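Local structure of geranylgeranyl pyrophosphate synthase (3LK5) at residues 35-40 and 53-58; 257-262 and 331-336; 291-294 and 300-303. The protein probably builds isoprenoid diphosphates by magnesium-dependent transfer of an allylic prenyl group to isopentenyl diphosphate. One frame throughout, in Å; residues are numbered along the deposited sequence. Where two conformers were deposited one is given.

Contact 1 (35-40 and 53-58); sequences AQELTI and HLRSFV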
loop_
_atom_site.group_PDB
_atom_site.type_symbol
_atom_site.label_atom_id
_atom_site.label_comp_id
_atom_site.label_asym_id
_atom_site.label_seq_id
_atom_site.Cartn_x
_atom_site.Cartn_y
_atom_site.Cartn_z
ATOM N N ALA A 35 13.788 11.403 -9.183
ATOM C CA ALA A 35 12.828 11.666 -10.227
ATOM C C ALA A 35 11.436 12.069 -9.713
ATOM O O ALA A 35 10.649 12.650 -10.487
ATOM C CB ALA A 35 12.716 10.484 -11.174
ATOM N N GLN A 36 11.128 11.755 -8.457
ATOM C CA GLN A 36 9.823 12.101 -7.857
ATOM C C GLN A 36 9.798 13.507 -7.258
ATOM O O GLN A 36 8.736 13.984 -6.886
ATOM C CB GLN A 36 9.453 11.125 -6.721
ATOM C CG GLN A 36 9.677 9.579 -6.994
ATOM C CD GLN A 36 9.100 9.076 -8.318
ATOM O OE1 GLN A 36 7.904 9.226 -8.567
ATOM N NE2 GLN A 36 9.976 8.511 -9.209
ATOM N N GLU A 37 10.958 14.152 -7.137
ATOM C CA GLU A 37 11.018 15.416 -6.411
ATOM C C GLU A 37 10.112 16.524 -6.939
ATOM O O GLU A 37 9.430 17.156 -6.151
ATOM C CB GLU A 37 12.453 15.893 -6.303
ATOM C CG GLU A 37 13.269 15.010 -5.381
ATOM C CD GLU A 37 14.727 15.436 -5.357
ATOM O OE1 GLU A 37 15.085 16.414 -6.048
ATOM O OE2 GLU A 37 15.491 14.809 -4.645
ATOM N N LEU A 38 10.109 16.757 -8.245
ATOM C CA LEU A 38 9.271 17.806 -8.826
ATOM C C LEU A 38 7.785 17.601 -8.565
ATOM O O LEU A 38 7.078 18.539 -8.196
ATOM C CB LEU A 38 9.539 17.956 -10.332
ATOM C CG LEU A 38 10.786 18.787 -10.694
ATOM C CD1 LEU A 38 11.132 18.620 -12.160
ATOM C CD2 LEU A 38 10.592 20.293 -10.381
ATOM N N THR A 39 7.306 16.378 -8.792
ATOM C CA THR A 39 5.886 16.059 -8.570
ATOM C C THR A 39 5.495 16.274 -7.126
ATOM O O THR A 39 4.436 16.818 -6.836
ATOM C CB THR A 39 5.592 14.579 -8.910
ATOM O OG1 THR A 39 5.904 14.377 -10.294
ATOM C CG2 THR A 39 4.089 14.268 -8.631
ATOM N N ILE A 40 6.350 15.836 -6.215
ATOM C CA ILE A 40 6.074 15.985 -4.795
ATOM C C ILE A 40 6.060 17.490 -4.410
ATOM O O ILE A 40 5.184 17.946 -3.649
ATOM C CB ILE A 40 7.098 15.173 -3.953
ATOM C CG1 ILE A 40 6.902 13.624 -4.145
ATOM C CG2 ILE A 40 7.022 15.507 -2.453
ATOM C CD1 ILE A 40 5.488 13.139 -3.706
ATOM N N HIS A 53 12.143 12.163 4.564
ATOM C CA HIS A 53 12.290 11.181 5.634
ATOM C C HIS A 53 12.218 9.768 5.098
ATOM O O HIS A 53 12.980 8.876 5.534
ATOM C CB HIS A 53 11.220 11.408 6.712
ATOM C CG HIS A 53 11.458 12.638 7.533
ATOM N ND1 HIS A 53 12.660 12.876 8.168
ATOM C CD2 HIS A 53 10.661 13.693 7.832
ATOM C CE1 HIS A 53 12.595 14.034 8.814
ATOM N NE2 HIS A 53 11.392 14.545 8.627
ATOM N N LEU A 54 11.315 9.543 4.138
ATOM C CA LEU A 54 11.221 8.226 3.521
ATOM C C LEU A 54 12.506 7.934 2.731
ATOM O O LEU A 54 13.036 6.820 2.779
ATOM C CB LEU A 54 9.953 8.150 2.607
ATOM C CG LEU A 54 9.814 6.879 1.759
ATOM C CD1 LEU A 54 9.759 5.638 2.636
ATOM C CD2 LEU A 54 8.582 6.937 0.810
ATOM N N ARG A 55 12.983 8.944 2.006
ATOM C CA ARG A 55 14.215 8.843 1.218
ATOM C C ARG A 55 15.399 8.433 2.089
ATOM O O ARG A 55 16.138 7.497 1.729
ATOM C CB ARG A 55 14.523 10.161 0.521
ATOM C CG ARG A 55 15.830 10.119 -0.278
ATOM C CD ARG A 55 16.241 11.502 -0.768
ATOM N NE ARG A 55 17.512 11.442 -1.507
ATOM C CZ ARG A 55 17.602 11.546 -2.831
ATOM N NH1 ARG A 55 16.516 11.751 -3.573
ATOM N NH2 ARG A 55 18.788 11.475 -3.417
ATOM N N SER A 56 15.596 9.126 3.221
ATOM C CA SER A 56 16.658 8.751 4.154
ATOM C C SER A 56 16.522 7.314 4.621
ATOM O O SER A 56 17.521 6.578 4.707
ATOM C CB SER A 56 16.712 9.674 5.380
ATOM O OG SER A 56 16.978 10.992 4.961
ATOM N N PHE A 57 15.294 6.911 4.940
ATOM C CA PHE A 57 15.069 5.573 5.461
ATOM C C PHE A 57 15.425 4.491 4.425
ATOM O O PHE A 57 16.064 3.489 4.750
ATOM C CB PHE A 57 13.612 5.443 5.928
ATOM C CG PHE A 57 13.280 4.137 6.575
ATOM C CD1 PHE A 57 13.709 3.852 7.883
ATOM C CD2 PHE A 57 12.514 3.195 5.901
ATOM C CE1 PHE A 57 13.395 2.630 8.495
ATOM C CE2 PHE A 57 12.201 1.967 6.488
ATOM C CZ PHE A 57 12.626 1.678 7.794
ATOM N N VAL A 58 15.037 4.731 3.172
ATOM C CA VAL A 58 15.222 3.760 2.083
ATOM C C VAL A 58 16.711 3.707 1.692
ATOM O O VAL A 58 17.286 2.628 1.442
ATOM C CB VAL A 58 14.353 4.208 0.843
ATOM C CG1 VAL A 58 14.715 3.431 -0.422
ATOM C CG2 VAL A 58 12.859 4.022 1.164
#

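Contact 2 (257-262 and 331-336); sequences DDLLGV and EEVEQR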
loop_
_atom_site.group_PDB
_atom_site.type_symbol
_atom_site.label_atom_id
_atom_site.label_comp_id
_atom_site.label_asym_id
_atom_site.label_seq_id
_atom_site.Cartn_x
_atom_site.Cartn_y
_atom_site.Cartn_z
ATOM N N ASP A 257 17.302 -15.906 12.697
ATOM C CA ASP A 257 16.954 -14.573 13.181
ATOM C C ASP A 257 16.247 -14.622 14.568
ATOM O O ASP A 257 16.502 -13.764 15.431
ATOM C CB ASP A 257 16.083 -13.837 12.131
ATOM C CG ASP A 257 16.925 -13.086 11.083
ATOM O OD1 ASP A 257 18.178 -13.215 11.059
ATOM O OD2 ASP A 257 16.331 -12.351 10.256
ATOM N N ASP A 258 15.389 -15.633 14.763
ATOM C CA ASP A 258 14.754 -15.847 16.064
ATOM C C ASP A 258 15.813 -16.159 17.141
ATOM O O ASP A 258 15.745 -15.604 18.225
ATOM C CB ASP A 258 13.763 -16.992 16.032
ATOM C CG ASP A 258 12.604 -16.774 15.065
ATOM O OD1 ASP A 258 12.288 -15.621 14.678
ATOM O OD2 ASP A 258 11.996 -17.786 14.713
ATOM N N LEU A 259 16.799 -17.005 16.831
ATOM C CA LEU A 259 17.831 -17.320 17.829
ATOM C C LEU A 259 18.647 -16.080 18.150
ATOM O O LEU A 259 18.893 -15.782 19.332
ATOM C CB LEU A 259 18.720 -18.484 17.384
ATOM C CG LEU A 259 18.036 -19.841 17.200
ATOM C CD1 LEU A 259 19.039 -20.913 16.781
ATOM C CD2 LEU A 259 17.314 -20.303 18.519
ATOM N N LEU A 260 19.013 -15.309 17.112
ATOM C CA LEU A 260 19.739 -14.054 17.341
ATOM C C LEU A 260 18.933 -13.046 18.162
ATOM O O LEU A 260 19.512 -12.310 18.954
ATOM C CB LEU A 260 20.200 -13.386 16.023
ATOM C CG LEU A 260 21.329 -14.091 15.261
ATOM C CD1 LEU A 260 21.435 -13.467 13.843
ATOM C CD2 LEU A 260 22.704 -14.088 16.013
ATOM N N GLY A 261 17.616 -13.011 17.975
ATOM C CA GLY A 261 16.755 -12.045 18.698
ATOM C C GLY A 261 16.660 -12.347 20.196
ATOM O O GLY A 261 16.216 -11.508 20.989
ATOM N N VAL A 262 17.108 -13.536 20.588
ATOM C CA VAL A 262 17.145 -13.901 22.005
ATOM C C VAL A 262 18.605 -13.996 22.491
ATOM O O VAL A 262 18.985 -13.422 23.536
ATOM C CB VAL A 262 16.359 -15.220 22.203
ATOM C CG1 VAL A 262 16.568 -15.789 23.610
ATOM C CG2 VAL A 262 14.881 -14.952 21.958
ATOM N N GLU A 331 18.635 -26.023 20.919
ATOM C CA GLU A 331 19.181 -27.103 20.109
ATOM C C GLU A 331 18.210 -27.695 19.109
ATOM O O GLU A 331 18.613 -28.065 18.015
ATOM C CB GLU A 331 19.879 -28.211 20.970
ATOM C CG GLU A 331 19.614 -28.190 22.460
ATOM C CD GLU A 331 20.292 -27.053 23.207
ATOM O OE1 GLU A 331 21.528 -26.881 23.072
ATOM O OE2 GLU A 331 19.580 -26.341 23.951
ATOM N N GLU A 332 16.930 -27.820 19.460
ATOM C CA GLU A 332 15.953 -28.300 18.499
ATOM C C GLU A 332 15.821 -27.322 17.298
ATOM O O GLU A 332 15.739 -27.732 16.145
ATOM C CB GLU A 332 14.584 -28.491 19.190
ATOM C CG GLU A 332 13.551 -29.166 18.311
ATOM C CD GLU A 332 12.263 -29.601 19.079
ATOM O OE1 GLU A 332 12.160 -29.403 20.327
ATOM O OE2 GLU A 332 11.354 -30.146 18.405
ATOM N N VAL A 333 15.828 -26.034 17.579
ATOM C CA VAL A 333 15.817 -25.056 16.466
ATOM C C VAL A 333 17.090 -25.126 15.608
ATOM O O VAL A 333 17.011 -25.108 14.362
ATOM C CB VAL A 333 15.525 -23.622 17.003
ATOM C CG1 VAL A 333 15.690 -22.547 15.848
ATOM C CG2 VAL A 333 14.062 -23.599 17.642
ATOM N N GLU A 334 18.251 -25.242 16.257
ATOM C CA GLU A 334 19.526 -25.373 15.541
ATOM C C GLU A 334 19.525 -26.609 14.626
ATOM O O GLU A 334 20.003 -26.535 13.494
ATOM C CB GLU A 334 20.729 -25.360 16.510
ATOM C CG GLU A 334 20.971 -24.001 17.225
ATOM C CD GLU A 334 21.888 -23.045 16.450
ATOM O OE1 GLU A 334 22.225 -23.371 15.284
ATOM O OE2 GLU A 334 22.291 -21.976 17.005
ATOM N N GLN A 335 18.977 -27.733 15.104
ATOM C CA GLN A 335 18.840 -28.928 14.257
ATOM C C GLN A 335 17.968 -28.677 13.025
ATOM O O GLN A 335 18.284 -29.135 11.923
ATOM C CB GLN A 335 18.321 -30.142 15.073
ATOM C CG GLN A 335 19.402 -30.734 16.037
ATOM C CD GLN A 335 18.830 -31.523 17.264
ATOM O OE1 GLN A 335 19.573 -31.797 18.237
ATOM N NE2 GLN A 335 17.528 -31.860 17.225
ATOM N N ARG A 336 16.856 -27.979 13.211
ATOM C CA ARG A 336 15.981 -27.635 12.074
ATOM C C ARG A 336 16.728 -26.762 11.058
ATOM O O ARG A 336 16.612 -26.980 9.849
ATOM C CB ARG A 336 14.766 -26.853 12.557
ATOM C CG ARG A 336 13.726 -27.689 13.254
ATOM C CD ARG A 336 12.498 -26.833 13.427
ATOM N NE ARG A 336 11.467 -27.464 14.233
ATOM C CZ ARG A 336 10.175 -27.168 14.102
ATOM N NH1 ARG A 336 9.767 -26.256 13.198
ATOM N NH2 ARG A 336 9.293 -27.774 14.885
#

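Contact 3 (291-294 and 300-303); sequences QRAD and AATA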
loop_
_atom_site.group_PDB
_atom_site.type_symbol
_atom_site.label_atom_id
_atom_site.label_comp_id
_atom_site.label_asym_id
_atom_site.label_seq_id
_atom_site.Cartn_x
_atom_site.Cartn_y
_atom_site.Cartn_z
ATOM N N GLN A 291 6.219 -25.816 25.048
ATOM C CA GLN A 291 5.916 -27.253 24.909
ATOM C C GLN A 291 6.774 -28.092 25.878
ATOM O O GLN A 291 6.287 -28.955 26.631
ATOM C CB GLN A 291 6.243 -27.651 23.476
ATOM C CG GLN A 291 5.601 -28.883 22.920
ATOM C CD GLN A 291 5.509 -28.812 21.392
ATOM O OE1 GLN A 291 4.652 -28.101 20.842
ATOM N NE2 GLN A 291 6.372 -29.564 20.708
ATOM N N ARG A 292 8.073 -27.833 25.853
ATOM C CA ARG A 292 9.004 -28.574 26.688
ATOM C C ARG A 292 8.927 -28.214 28.164
ATOM O O ARG A 292 8.950 -29.104 29.021
ATOM C CB ARG A 292 10.421 -28.322 26.177
ATOM C CG ARG A 292 10.690 -28.849 24.822
ATOM C CD ARG A 292 12.031 -28.308 24.349
ATOM N NE ARG A 292 12.508 -29.148 23.278
ATOM C CZ ARG A 292 13.268 -30.216 23.471
ATOM N NH1 ARG A 292 13.684 -30.535 24.687
ATOM N NH2 ARG A 292 13.644 -30.938 22.437
ATOM N N ALA A 293 8.832 -26.924 28.482
ATOM C CA ALA A 293 8.857 -26.475 29.881
ATOM C C ALA A 293 7.645 -26.988 30.647
ATOM O O ALA A 293 7.748 -27.297 31.861
ATOM C CB ALA A 293 8.902 -24.967 29.970
ATOM N N ASP A 294 6.505 -27.050 29.948
ATOM C CA ASP A 294 5.281 -27.637 30.523
ATOM C C ASP A 294 5.531 -29.053 31.030
ATOM O O ASP A 294 4.912 -29.462 32.008
ATOM C CB ASP A 294 4.127 -27.626 29.509
ATOM C CG ASP A 294 3.391 -26.306 29.478
ATOM O OD1 ASP A 294 3.583 -25.471 30.401
ATOM O OD2 ASP A 294 2.609 -26.078 28.517
ATOM N N ALA A 300 9.050 -22.769 35.728
ATOM C CA ALA A 300 9.711 -22.202 34.534
ATOM C C ALA A 300 8.720 -21.867 33.396
ATOM O O ALA A 300 8.780 -20.769 32.801
ATOM C CB ALA A 300 10.794 -23.143 34.045
ATOM N N ALA A 301 7.808 -22.787 33.076
ATOM C CA ALA A 301 6.818 -22.498 31.998
ATOM C C ALA A 301 5.995 -21.269 32.360
ATOM O O ALA A 301 5.749 -20.407 31.516
ATOM C CB ALA A 301 5.913 -23.691 31.743
ATOM N N THR A 302 5.595 -21.184 33.633
ATOM C CA THR A 302 4.811 -20.058 34.145
ATOM C C THR A 302 5.554 -18.726 34.027
ATOM O O THR A 302 4.989 -17.727 33.519
ATOM C CB THR A 302 4.378 -20.330 35.608
ATOM O OG1 THR A 302 3.521 -21.478 35.623
ATOM C CG2 THR A 302 3.662 -19.125 36.219
ATOM N N ALA A 303 6.814 -18.723 34.473
ATOM C CA ALA A 303 7.722 -17.567 34.366
ATOM C C ALA A 303 7.925 -17.091 32.919
ATOM O O ALA A 303 7.865 -15.883 32.654
ATOM C CB ALA A 303 9.078 -17.874 35.042
#

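Contact 1 (35-40 and 53-58)
Glu37 and Arg55 sit on helix segments that run in roughly opposite directions, and their CA atoms, the nearest pair between the segments, are 10.6 Å apart. Only long side chains can span such a gap. Arg55 does so with a straight arm: CG is anti to the backbone N (chi1 178°), and the chain stays extended to NE. Glu37 sets out across the line to 53-58 rather than along it, but its chain, extended beyond CG, carries the carboxylate over; the two side chains cross at a slant. The meeting is a salt bridge between Glu37 OE2 and Arg55 NH1 at 3.4 Å. The carboxylate and guanidinium planes are turned 49° apart, and OE2 lies well out of the guanidinium plane, so no N-H points at it and the attraction is one of charge alone. The stronger polar partner of Arg55 is Asp34, whose OD1 also forms a salt bridge with NH1; two acids thus share one cation at the surface. The pair joins the consecutive helices 21-43 and 45-59. Arg55 leans on Thr30 and Leu33 of helix 21-43, Leu54 and Ile40 turn to Trp158 of helix 144-164, and Leu54 touches Ile106 of helix 87-111.

Contact 2 (257-262 and 331-336)
The carboxylate of Glu334 is the flat group here, and the methyl CD1 of Leu259 lies over one of its faces, 3.4 Å from Glu334 OE2 and 3.6 Å from Glu334 CD. Glu334 was deposited in two conformers, so these approaches hold for one of them. In that conformer the chain bends sharply (chi2 -89°), folding the acid back over the leucine, while OE2 finds its main polar partner in a salt bridge with Arg256. The rest of the contact has no flat groups. Leu259 and Val333, whose CA atoms are 8.1 Å apart, reach toward each other tip to tip. Val333 places CG1 anti to its backbone N (chi1 173°), and this methyl meets the branch of the leucine, with Leu259 CG 3.8 Å from Val333 CG1 and both leucine methyls close by. Leucine meeting beta-branched valine suits two buried helix faces, since both side chains are compact and apolar. Glu330 and Ile337 of helix 329-347, touching Leu259, and Leu255 of helix 236-263, touching Val333, extend the seam, and Leu285 of helix 284-296 closes on Leu259 from a third helix. Chemically the contact is a dispersive, water-excluding join with an acid at its margin; the methyl cover offers OE2 no hydrogen bond, so its charge is probably balanced chiefly by Arg256.

Contact 3 (291-294 and 300-303)
Ala293 and Ala301 make the close part of this contact, where two consecutive helices come together almost backbone to backbone. Their CA atoms are 4.9 Å apart, a spacing that leaves room for little more than a methyl on each side. Both CB atoms point at the opposing segment, with Ala293 CB 3.7 Å from Ala301 CB and 3.8 Å from Ala301 CA. Both residues are buried, and alanine suits them because it supplies apolar surface without holding the helices apart. The methyl of Ala301 is also met by Asp294, whose OD1 is 3.2 Å from Ala301 CB, a snug approach for a carbon and a carboxylate oxygen.

The solvent side is built differently. The CB of Asp294 points away from 300-303, but CG lies anti to the carbonyl carbon (chi1 -84°), which swings the carboxylate back over Ala301. This exposed acid lies close against the methyl but gains no hydrogen bond from it; its principal polar partner is Arg305, which forms a salt bridge with OD1, so a charge pair borders the alanines. Thr302, likewise exposed, keeps its hydroxyl on its own helix, hydrogen-bonded to Pro298 O. Ala300 and Ala303 instead touch His323 of helix 314-326, so the short helix 298-307 has a neighbour besides helix 284-296.

The polypeptide turns sharply here, the two segments running nearly at right angles. Helix 284-296 ends and helix 298-307 begins after a single intervening residue, Ser297, whose OG accepts a hydrogen bond from Ala300 N in the first turn of the new helix. Small residues at the point of closest approach, with a polar rim outside, allow two helices to meet across so short a link. The arrangement is a tight corner between two consecutive helices in the all-helical fold of the polyprenyl synthetase family, away from the metal-binding aspartates.

Contacts 2 and 3 are neighbours, with centres 18 Å apart, joined directly by a salt bridge between Glu332 OE1 and Arg292 NE (3.0 Å). The helical corner of contact 3 belongs to the chain that runs between the two segments of contact 2. Contact 1 comes earlier in sequence and lies on the opposite side of the chain's centre, about 38 Å centre to centre from contact 2 and 48 Å from contact 3. None of the three adjoins the magnesium-binding residues Asp108, Asp112 and Asp194, though helix 87-111, which carries Asp108, packs against segment 53-58. In segment 35-40, Thr39 and Ile40 touch Thr185 of the second subunit, so contact 1 borders the dimer interface.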